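Local coordinates for response regulator receiver protein (Desulfuromonas acetoxidans, PDB 2ZAY) that probably acts in two-component signalling, its receiver domain, the part in this crystal, being of the kind that accepts a phosphoryl group from a histidine kinase, at residues Pro53-Thr58 against Pro84-Ser89. Residues are numbered along the deposited sequence; the frame is centred on the assembly and turned at random.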
# COMPACT_ATOMS: atom_id res chain seq x y z
N PRO A 53 -5.85 -4.17 8.26
CA PRO A 53 -4.89 -3.06 8.34
C PRO A 53 -5.64 -1.73 8.24
O PRO A 53 -6.71 -1.67 7.62
CB PRO A 53 -3.99 -3.30 7.13
CG PRO A 53 -4.93 -3.97 6.14
CD PRO A 53 -5.65 -4.96 7.03
N HIS A 54 -5.09 -0.67 8.84
CA HIS A 54 -5.73 0.64 8.77
C HIS A 54 -5.48 1.26 7.40
O HIS A 54 -6.24 2.11 6.93
CB HIS A 54 -5.18 1.59 9.84
CG HIS A 54 -5.54 1.20 11.24
ND1 HIS A 54 -4.73 0.41 12.02
CD2 HIS A 54 -6.62 1.50 12.00
CE1 HIS A 54 -5.30 0.23 13.20
NE2 HIS A 54 -6.45 0.88 13.21
N LEU A 55 -4.39 0.84 6.77
CA LEU A 55 -4.03 1.36 5.46
C LEU A 55 -3.20 0.32 4.73
O LEU A 55 -2.46 -0.44 5.35
CB LEU A 55 -3.26 2.67 5.61
CG LEU A 55 -2.89 3.37 4.30
CD1 LEU A 55 -2.84 4.88 4.51
CD2 LEU A 55 -1.56 2.84 3.81
N ILE A 56 -3.32 0.29 3.40
CA ILE A 56 -2.60 -0.69 2.60
C ILE A 56 -1.72 0.02 1.58
O ILE A 56 -2.13 1.01 0.97
CB ILE A 56 -3.59 -1.63 1.87
CG1 ILE A 56 -4.39 -2.42 2.91
CG2 ILE A 56 -2.85 -2.56 0.91
CD1 ILE A 56 -5.56 -3.19 2.34
N ILE A 57 -0.50 -0.48 1.43
CA ILE A 57 0.44 0.09 0.46
C ILE A 57 0.79 -1.05 -0.48
O ILE A 57 1.27 -2.10 -0.03
CB ILE A 57 1.73 0.57 1.15
CG1 ILE A 57 1.41 1.66 2.18
CG2 ILE A 57 2.71 1.07 0.11
CD1 ILE A 57 2.61 2.03 3.06
N THR A 58 0.55 -0.88 -1.77
CA THR A 58 0.86 -1.95 -2.70
C THR A 58 1.64 -1.50 -3.92
O THR A 58 1.47 -0.37 -4.40
CB THR A 58 -0.42 -2.65 -3.20
OG1 THR A 58 -0.05 -3.71 -4.09
CG2 THR A 58 -1.32 -1.67 -3.96
N PRO A 84 -8.08 2.54 3.04
CA PRO A 84 -7.37 3.32 2.02
C PRO A 84 -6.18 2.56 1.45
O PRO A 84 -5.51 1.81 2.16
CB PRO A 84 -6.95 4.59 2.77
CG PRO A 84 -6.79 4.11 4.19
CD PRO A 84 -7.99 3.19 4.36
N VAL A 85 -5.92 2.76 0.16
CA VAL A 85 -4.81 2.07 -0.50
C VAL A 85 -3.89 3.06 -1.21
O VAL A 85 -4.35 3.90 -1.99
CB VAL A 85 -5.33 1.04 -1.54
CG1 VAL A 85 -4.16 0.20 -2.09
CG2 VAL A 85 -6.38 0.12 -0.90
N ILE A 86 -2.60 2.97 -0.90
CA ILE A 86 -1.59 3.84 -1.52
C ILE A 86 -0.83 3.00 -2.54
O ILE A 86 -0.46 1.86 -2.25
CB ILE A 86 -0.56 4.36 -0.48
CG1 ILE A 86 -1.21 5.38 0.46
CG2 ILE A 86 0.64 5.00 -1.21
CD1 ILE A 86 -0.25 5.90 1.51
N ALA A 87 -0.62 3.54 -3.73
CA ALA A 87 0.12 2.82 -4.75
C ALA A 87 1.58 3.26 -4.78
O ALA A 87 1.88 4.45 -4.65
CB ALA A 87 -0.50 3.03 -6.13
N LEU A 88 2.47 2.29 -4.94
CA LEU A 88 3.90 2.53 -5.02
C LEU A 88 4.29 2.04 -6.42
O LEU A 88 3.97 0.92 -6.79
CB LEU A 88 4.63 1.70 -3.96
CG LEU A 88 5.30 2.44 -2.80
CD1 LEU A 88 4.37 3.49 -2.20
CD2 LEU A 88 5.73 1.42 -1.75
N SER A 89 4.95 2.88 -7.20
CA SER A 89 5.31 2.43 -8.54
C SER A 89 6.70 2.81 -8.98
O SER A 89 7.16 3.94 -8.75
CB SER A 89 4.30 2.95 -9.56
OG SER A 89 4.68 2.57 -10.87
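L55 lies across the ring of P84 at about a right angle, its CG 4.0 Å from P84 CG. The L55 branch, swung opposite the main-chain N (chi1 -177°), carries CD1 between that ring and the end of I86, while CD2 approaches I86 CD1 at 4.0 Å. Cutting L55 back to an alanine is likely to leave the P84 ring and I86 CD1 without their shared apolar neighbour, opening a gap where V125 and L126 of helix 115-129 now touch L55. Farther along the same face, I57 turns CG2 into the fork of L88, 3.6 Å from CD2 and nearly as near to CD1; I122 of that helix also touches I57. Strand 55-59, the middle one of the five-stranded parallel sheet of the CheY-like receiver fold, and its neighbour strand 85-89 are joined through helix 67-75 as a beta-alpha-beta crossover. I56, T58, V85 and A87 project from the opposite face. There T58 CG2 meets V85 CG1 obliquely at 3.9 Å. Four backbone hydrogen bonds zip the strands together: I56 N donates to P84 O and T58 N to I86 O, while I86 N reaches I56 O at 2.7 Å and L88 N bonds to T58 O. Beside the N-H bond from I86, the buried I56 O takes a CA-H...O contact from V85 CA at 3.2 Å.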